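Local coordinates for protein transcriptional regulator AcuR (Rhodobacter sphaeroides 2.4.1, PDB 3BRU) that represses transcription of its own operon, probably by binding two operator sequences in the promoter, at residues 44-49 against 53-58; 88-93 against 156-161; 110-115 against 187-192. One frame throughout, in Å; residues are numbered along the deposited sequence.

Contact 1 (44-49 against 53-58)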
# COMPACT_ATOMS: atom_id res chain seq x y z
N THR A 44 -11.73 5.43 4.51
CA THR A 44 -11.38 4.01 4.27
C THR A 44 -11.80 3.58 2.84
O THR A 44 -11.25 2.64 2.28
CB THR A 44 -11.99 3.05 5.35
OG1 THR A 44 -13.42 3.16 5.35
CG2 THR A 44 -11.49 3.43 6.75
N GLU A 45 -12.76 4.29 2.26
CA GLU A 45 -13.27 3.96 0.94
C GLU A 45 -12.51 4.74 -0.14
O GLU A 45 -12.15 4.19 -1.18
CB GLU A 45 -14.77 4.25 0.89
CG GLU A 45 -15.41 3.90 -0.44
CD GLU A 45 -16.85 3.42 -0.32
OE1 GLU A 45 -17.47 3.56 0.80
OE2 GLU A 45 -17.37 2.90 -1.36
N LYS A 46 -12.29 6.03 0.11
CA LYS A 46 -11.58 6.91 -0.82
C LYS A 46 -10.23 7.25 -0.19
O LYS A 46 -9.37 6.39 -0.06
CB LYS A 46 -12.40 8.15 -1.17
CG LYS A 46 -13.73 7.79 -1.74
CD LYS A 46 -14.26 8.79 -2.73
CE LYS A 46 -15.11 9.85 -2.04
NZ LYS A 46 -15.47 10.90 -3.03
N GLY A 47 -10.03 8.47 0.25
CA GLY A 47 -8.87 8.79 1.03
C GLY A 47 -9.04 10.24 1.43
O GLY A 47 -10.07 10.87 1.10
N TYR A 48 -8.04 10.77 2.12
CA TYR A 48 -8.08 12.15 2.59
C TYR A 48 -8.15 13.20 1.47
O TYR A 48 -9.03 14.06 1.51
CB TYR A 48 -6.88 12.37 3.50
CG TYR A 48 -6.76 13.72 4.12
CD1 TYR A 48 -7.21 13.94 5.41
CD2 TYR A 48 -6.17 14.80 3.42
CE1 TYR A 48 -7.07 15.19 6.02
CE2 TYR A 48 -6.02 16.06 4.03
CZ TYR A 48 -6.47 16.23 5.33
OH TYR A 48 -6.38 17.43 5.97
N SER A 49 -7.25 13.11 0.48
CA SER A 49 -7.22 14.06 -0.66
C SER A 49 -8.52 14.15 -1.48
O SER A 49 -8.77 15.16 -2.11
CB SER A 49 -6.07 13.75 -1.65
OG SER A 49 -4.85 13.44 -1.01
N VAL A 53 -14.73 18.54 3.38
CA VAL A 53 -15.57 18.73 4.54
C VAL A 53 -17.06 18.73 4.21
O VAL A 53 -17.86 18.16 4.96
CB VAL A 53 -15.17 20.02 5.32
CG1 VAL A 53 -16.18 20.38 6.43
CG2 VAL A 53 -13.76 19.87 5.88
N ASP A 54 -17.45 19.36 3.11
CA ASP A 54 -18.86 19.38 2.75
C ASP A 54 -19.43 18.00 2.53
O ASP A 54 -20.55 17.73 2.93
CB ASP A 54 -19.13 20.21 1.51
CG ASP A 54 -18.95 21.70 1.73
OD1 ASP A 54 -18.92 22.15 2.91
OD2 ASP A 54 -18.86 22.43 0.70
N GLU A 55 -18.67 17.12 1.89
CA GLU A 55 -19.10 15.73 1.70
C GLU A 55 -19.30 15.01 3.06
O GLU A 55 -20.28 14.31 3.24
CB GLU A 55 -18.11 14.99 0.78
CG GLU A 55 -18.20 13.46 0.76
CD GLU A 55 -17.20 12.79 -0.25
OE1 GLU A 55 -16.67 13.48 -1.18
OE2 GLU A 55 -16.97 11.55 -0.13
N ILE A 56 -18.38 15.20 3.99
CA ILE A 56 -18.51 14.68 5.37
C ILE A 56 -19.78 15.19 6.05
O ILE A 56 -20.51 14.40 6.64
CB ILE A 56 -17.26 15.01 6.27
CG1 ILE A 56 -15.98 14.32 5.76
CG2 ILE A 56 -17.52 14.74 7.77
CD1 ILE A 56 -16.13 12.86 5.44
N LEU A 57 -20.04 16.50 5.96
CA LEU A 57 -21.20 17.09 6.61
C LEU A 57 -22.50 16.50 6.06
O LEU A 57 -23.44 16.20 6.82
CB LEU A 57 -21.21 18.62 6.42
CG LEU A 57 -20.06 19.41 7.04
CD1 LEU A 57 -20.31 20.93 6.87
CD2 LEU A 57 -19.84 19.01 8.49
N LYS A 58 -22.56 16.38 4.73
CA LYS A 58 -23.71 15.84 4.03
C LYS A 58 -23.96 14.37 4.41
O LYS A 58 -25.09 13.96 4.60
CB LYS A 58 -23.54 16.02 2.52
CG LYS A 58 -24.73 15.56 1.67
CD LYS A 58 -24.47 15.74 0.17
CE LYS A 58 -25.56 15.06 -0.67
NZ LYS A 58 -25.82 15.79 -1.96

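Contact 2 (88-93 against 156-161)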
# COMPACT_ATOMS: atom_id res chain seq x y z
N TYR A 88 -10.32 1.74 17.91
CA TYR A 88 -11.27 0.72 17.56
C TYR A 88 -10.57 -0.51 17.04
O TYR A 88 -10.96 -1.65 17.36
CB TYR A 88 -12.39 1.29 16.69
CG TYR A 88 -13.10 2.44 17.46
CD1 TYR A 88 -13.41 2.29 18.84
CD2 TYR A 88 -13.39 3.67 16.84
CE1 TYR A 88 -14.01 3.32 19.58
CE2 TYR A 88 -13.99 4.72 17.57
CZ TYR A 88 -14.30 4.53 18.94
OH TYR A 88 -14.92 5.54 19.68
N PHE A 89 -9.48 -0.27 16.31
CA PHE A 89 -8.64 -1.34 15.79
C PHE A 89 -7.93 -2.12 16.88
O PHE A 89 -7.75 -3.32 16.72
CB PHE A 89 -7.60 -0.78 14.83
CG PHE A 89 -7.05 -1.80 13.91
CD1 PHE A 89 -7.77 -2.19 12.77
CD2 PHE A 89 -5.82 -2.42 14.18
CE1 PHE A 89 -7.24 -3.17 11.91
CE2 PHE A 89 -5.30 -3.40 13.32
CZ PHE A 89 -6.01 -3.76 12.18
N ALA A 90 -7.48 -1.44 17.94
CA ALA A 90 -6.87 -2.09 19.09
C ALA A 90 -7.82 -3.13 19.67
O ALA A 90 -7.37 -4.20 20.09
CB ALA A 90 -6.50 -1.08 20.14
N ARG A 91 -9.12 -2.86 19.67
CA ARG A 91 -10.12 -3.82 20.19
C ARG A 91 -10.30 -5.06 19.33
O ARG A 91 -10.65 -6.14 19.82
CB ARG A 91 -11.48 -3.13 20.45
CG ARG A 91 -11.38 -2.13 21.58
CD ARG A 91 -12.67 -1.96 22.35
NE ARG A 91 -12.50 -0.91 23.36
CZ ARG A 91 -12.85 0.36 23.19
NH1 ARG A 91 -12.63 1.24 24.18
NH2 ARG A 91 -13.44 0.77 22.05
N LEU A 92 -10.10 -4.92 18.03
CA LEU A 92 -10.17 -6.06 17.17
C LEU A 92 -8.92 -6.95 17.35
O LEU A 92 -9.05 -8.17 17.41
CB LEU A 92 -10.43 -5.60 15.73
CG LEU A 92 -9.90 -6.30 14.49
CD1 LEU A 92 -10.88 -6.23 13.31
CD2 LEU A 92 -8.61 -5.56 14.14
N LEU A 93 -7.75 -6.34 17.50
CA LEU A 93 -6.53 -7.05 17.86
C LEU A 93 -6.62 -7.72 19.23
O LEU A 93 -6.03 -8.78 19.43
CB LEU A 93 -5.31 -6.11 17.82
CG LEU A 93 -4.68 -5.69 16.49
CD1 LEU A 93 -3.49 -4.75 16.69
CD2 LEU A 93 -4.24 -6.90 15.66
N GLN A 156 2.91 -3.40 15.21
CA GLN A 156 4.13 -4.18 15.11
C GLN A 156 4.65 -4.67 16.46
O GLN A 156 5.06 -5.81 16.58
CB GLN A 156 5.22 -3.35 14.39
CG GLN A 156 5.05 -3.29 12.89
CD GLN A 156 6.02 -2.33 12.18
OE1 GLN A 156 5.82 -2.02 11.01
NE2 GLN A 156 7.05 -1.85 12.89
N ARG A 157 4.62 -3.82 17.48
CA ARG A 157 5.01 -4.21 18.84
C ARG A 157 4.10 -5.32 19.41
O ARG A 157 4.57 -6.21 20.14
CB ARG A 157 4.92 -3.02 19.79
CG ARG A 157 6.21 -2.43 20.17
CD ARG A 157 6.03 -1.27 21.19
NE ARG A 157 5.63 -0.03 20.53
CZ ARG A 157 4.46 0.58 20.69
NH1 ARG A 157 3.53 0.09 21.54
NH2 ARG A 157 4.21 1.68 20.00
N ARG A 158 2.81 -5.24 19.13
CA ARG A 158 1.89 -6.27 19.64
C ARG A 158 2.16 -7.61 18.95
O ARG A 158 2.12 -8.66 19.58
CB ARG A 158 0.43 -5.85 19.45
CG ARG A 158 0.06 -4.63 20.26
CD ARG A 158 -1.45 -4.36 20.16
NE ARG A 158 -2.22 -5.39 20.86
CZ ARG A 158 -3.53 -5.31 21.13
NH1 ARG A 158 -4.25 -4.25 20.75
NH2 ARG A 158 -4.11 -6.29 21.81
N THR A 159 2.48 -7.54 17.66
CA THR A 159 2.71 -8.69 16.80
C THR A 159 4.04 -9.39 17.12
O THR A 159 4.08 -10.61 17.16
CB THR A 159 2.60 -8.27 15.33
OG1 THR A 159 1.36 -7.59 15.18
CG2 THR A 159 2.63 -9.45 14.37
N ALA A 160 5.11 -8.62 17.35
CA ALA A 160 6.39 -9.17 17.80
C ALA A 160 6.24 -9.90 19.12
O ALA A 160 6.82 -10.95 19.32
CB ALA A 160 7.42 -8.09 17.91
N GLN A 161 5.44 -9.34 20.02
CA GLN A 161 5.18 -10.00 21.31
C GLN A 161 4.48 -11.34 21.06
O GLN A 161 4.85 -12.34 21.65
CB GLN A 161 4.37 -9.09 22.22
CG GLN A 161 4.12 -9.65 23.61
CD GLN A 161 2.89 -9.01 24.27
OE1 GLN A 161 2.33 -8.01 23.77
NE2 GLN A 161 2.46 -9.58 25.40

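Contact 3 (110-115 against 187-192)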
# COMPACT_ATOMS: atom_id res chain seq x y z
N LEU A 110 -6.58 -16.06 13.17
CA LEU A 110 -7.89 -15.52 13.55
C LEU A 110 -8.04 -14.03 13.17
O LEU A 110 -9.04 -13.66 12.59
CB LEU A 110 -8.20 -15.76 15.03
CG LEU A 110 -9.54 -15.17 15.52
CD1 LEU A 110 -10.80 -15.87 14.88
CD2 LEU A 110 -9.62 -15.26 17.00
N PHE A 111 -7.05 -13.21 13.49
CA PHE A 111 -7.05 -11.80 13.12
C PHE A 111 -7.26 -11.56 11.63
O PHE A 111 -8.10 -10.74 11.24
CB PHE A 111 -5.79 -11.07 13.60
CG PHE A 111 -5.53 -9.81 12.82
CD1 PHE A 111 -6.28 -8.67 13.06
CD2 PHE A 111 -4.57 -9.78 11.80
CE1 PHE A 111 -6.07 -7.52 12.31
CE2 PHE A 111 -4.36 -8.65 11.06
CZ PHE A 111 -5.10 -7.52 11.30
N THR A 112 -6.50 -12.27 10.80
CA THR A 112 -6.61 -12.12 9.34
C THR A 112 -7.93 -12.63 8.76
O THR A 112 -8.43 -12.11 7.76
CB THR A 112 -5.42 -12.76 8.56
OG1 THR A 112 -5.40 -14.16 8.79
CG2 THR A 112 -4.12 -12.15 9.00
N ARG A 113 -8.49 -13.63 9.41
CA ARG A 113 -9.80 -14.17 9.10
C ARG A 113 -10.92 -13.15 9.39
O ARG A 113 -11.77 -12.89 8.54
CB ARG A 113 -9.96 -15.47 9.86
CG ARG A 113 -11.19 -16.28 9.54
CD ARG A 113 -10.92 -17.77 9.79
NE ARG A 113 -11.99 -18.68 9.35
CZ ARG A 113 -12.95 -18.41 8.44
NH1 ARG A 113 -13.86 -19.36 8.17
NH2 ARG A 113 -13.02 -17.24 7.81
N MSE A 114 -10.88 -12.58 10.59
CA MSE A 114 -11.74 -11.48 11.06
C MSE A 114 -11.67 -10.21 10.24
O MSE A 114 -12.70 -9.61 9.93
CB MSE A 114 -11.39 -11.12 12.50
CG MSE A 114 -11.77 -12.20 13.48
SE MSE A 114 -11.65 -11.69 15.37
CE MSE A 114 -9.95 -10.74 15.36
N ALA A 115 -10.45 -9.76 9.94
CA ALA A 115 -10.25 -8.59 9.14
C ALA A 115 -10.85 -8.81 7.76
O ALA A 115 -11.49 -7.93 7.23
CB ALA A 115 -8.74 -8.23 9.06
N ILE A 187 4.06 -4.74 6.78
CA ILE A 187 4.39 -4.30 5.40
C ILE A 187 3.52 -5.10 4.39
O ILE A 187 2.85 -4.53 3.55
CB ILE A 187 5.90 -4.50 5.03
CG1 ILE A 187 6.84 -3.54 5.78
CG2 ILE A 187 6.10 -4.47 3.49
CD1 ILE A 187 8.34 -3.89 5.62
N GLY A 188 3.54 -6.42 4.50
CA GLY A 188 2.86 -7.26 3.53
C GLY A 188 1.35 -7.22 3.62
O GLY A 188 0.66 -7.20 2.59
N TRP A 189 0.84 -7.19 4.85
CA TRP A 189 -0.62 -7.13 5.09
C TRP A 189 -1.30 -5.86 4.59
O TRP A 189 -2.37 -5.89 4.08
CB TRP A 189 -0.90 -7.35 6.57
CG TRP A 189 -2.31 -7.35 6.95
CD1 TRP A 189 -2.94 -6.42 7.71
CD2 TRP A 189 -3.30 -8.32 6.59
NE1 TRP A 189 -4.27 -6.75 7.87
CE2 TRP A 189 -4.52 -7.91 7.18
CE3 TRP A 189 -3.28 -9.47 5.79
CZ2 TRP A 189 -5.71 -8.64 7.03
CZ3 TRP A 189 -4.47 -10.21 5.64
CH2 TRP A 189 -5.67 -9.78 6.26
N GLU A 190 -0.65 -4.72 4.76
CA GLU A 190 -1.15 -3.48 4.18
C GLU A 190 -1.18 -3.51 2.63
O GLU A 190 -2.07 -2.90 2.01
CB GLU A 190 -0.34 -2.27 4.68
CG GLU A 190 -0.61 -1.87 6.12
CD GLU A 190 -2.04 -1.33 6.38
OE1 GLU A 190 -2.73 -0.86 5.42
OE2 GLU A 190 -2.49 -1.39 7.55
N GLY A 191 -0.22 -4.21 2.03
CA GLY A 191 -0.15 -4.34 0.58
C GLY A 191 -1.16 -5.32 0.05
O GLY A 191 -1.67 -5.17 -1.07
N ALA A 192 -1.45 -6.37 0.85
CA ALA A 192 -2.54 -7.31 0.56
C ALA A 192 -3.92 -6.61 0.61
O ALA A 192 -4.75 -6.81 -0.27
CB ALA A 192 -2.48 -8.51 1.51

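Contact 1 (44-49 against 53-58)
K46 and E55 approach each other from opposite directions, the lysine leaving the turn after helix 31-45 and the glutamate leaving helix 53-60. The close part is small and polar. K46 NZ lies 3.3 Å from E55 OE2, a salt bridge, and makes a weak hydrogen bond of 3.4 Å to E55 OE1, so the ammonium sits before both carboxylate oxygens. The methylene beside it is just as near, with K46 CE 3.2 Å from E55 OE2. E55 sends CG anti to its backbone N (chi1 165°) and continues extended, which carries the carboxylate clear of its helix; the lysine chain bends at chi2 and chi3 to meet it. E55 OE2 has a stronger partner in H42 ND1, and this bond probably steadies the carboxylate that K46 approaches.

Beyond this pair the segments part, and the contact remains a surface one, both side chains being partly exposed, although K46 also packs on A139 of the second subunit. The buried packing of helix 53-60 lies elsewhere, where I56 touches L35, H42 and F77. If an alanine stood in place of E55, H42 and K46 would probably lose the carboxylate they share, and the lysine would be less restrained. Helix 53-60 is the first helix of the predicted helix-turn-helix motif, here tied by its flank to the end of the preceding helix, within a TetR-type DNA-binding domain.

Contact 2 (88-93 against 156-161)
R158 NH1 donates a hydrogen bond to A90 O, 3.2 Å long and bent to 145° at the hydrogen, linking the side chain of helix 143-167 to the backbone of helix 74-97. The donor reaches the carbonyl from one flank, with a C=O...N angle of 116°, and A90 O is itself tilted 22° out of the guanidinium plane. The stronger polar partner of this arginine is D94, whose OD1 forms a salt bridge with R158 NH2. The guanidinium is thus held through both terminal nitrogens by one helix, a pairing that should restrict its rotation and offset its charge.

Apolar groups complete the fit. L93 lays its CB over one face of the guanidinium, 3.6 Å from R158 NH1, while the CB of A90 comes up at the edge, 3.9 Å from the same nitrogen. Farther back along the arginine, L93 CD1 touches R158 CD at 4.0 Å. A bend at chi3 in the otherwise extended arginine chain brings its head over L93. The nearest CA atoms, those of L93 and R158, are 8.6 Å apart, so the arginine side chain spans much of the gap between the helices. F97, one turn beyond L93, also touches R158.

Deeper in the bundle, L93 and F89 rest on F111 of helix 104-120. On helix 143-167, Q156 OE1 is hydrogen-bonded to R195 NH2 of the second subunit. Helix 74-97, which leads on from the DNA-binding helices, here packs against helix 143-167 in the helical bundle of a TetR-family regulator.

Contact 3 (110-115 against 187-192)
W189 pushes its indole from helix 178-199 against F111, T112 and A115 of helix 104-120, inside the all-helical C-terminal domain of a TetR-family regulator. The two helix segments run in nearly the same direction, at 20° to each other, but their axes stay 13.0 Å apart, and the indole bridges this wide spacing. Its CG is anti to the backbone N, which directs the ring system across to the other helix.

The aromatic interaction joins F111 to the five-membered ring of W189, centroids 5.3 Å apart and planes inclined at 58°. F111 sets its CE2 over the indole face toward the rim, and its CZ is 3.6 Å from W189 NE1.

T112 supplies a CH-pi contact over the same indole face that F111 covers: its CG2 stands 4.0 Å from the centroid of the six-membered ring, only 18° off the ring normal. The hydroxyl of T112 turns back to its own helix, where OG1 is hydrogen-bonded to R109 O, while the methyl is presented to the tryptophan.

Further apolar packing closes round the indole. F185 and W186 of its own helix meet the ring, the former nearly parallel to it and the latter about perpendicular, and L205 and F208 of helix 203-212 touch it as well. The remaining contribution from helix 104-120 comes at the indole edge, near its plane, where the CB of A115 abuts W189 CZ2 at 3.7 Å.

How the contacts relate
From the N terminus, contact 1 comes first and closes a very short loop, three residues between its segments, within the DNA-binding region. The chain then enters helix 74-97, where contact 2 opens; contact 3 opens on the next helix, 104-120, before contact 2 closes on helix 143-167, and itself closes on helix 178-199. These two long-range contacts therefore cross, pairing two successive helices with two later ones. They also touch, since L92 packs on F111 and the CE of M114 lies against L92 O. Contact 1 stands apart, its centre 27 Å and 24 Å from the centres of contacts 2 and 3, beyond the chain's centre.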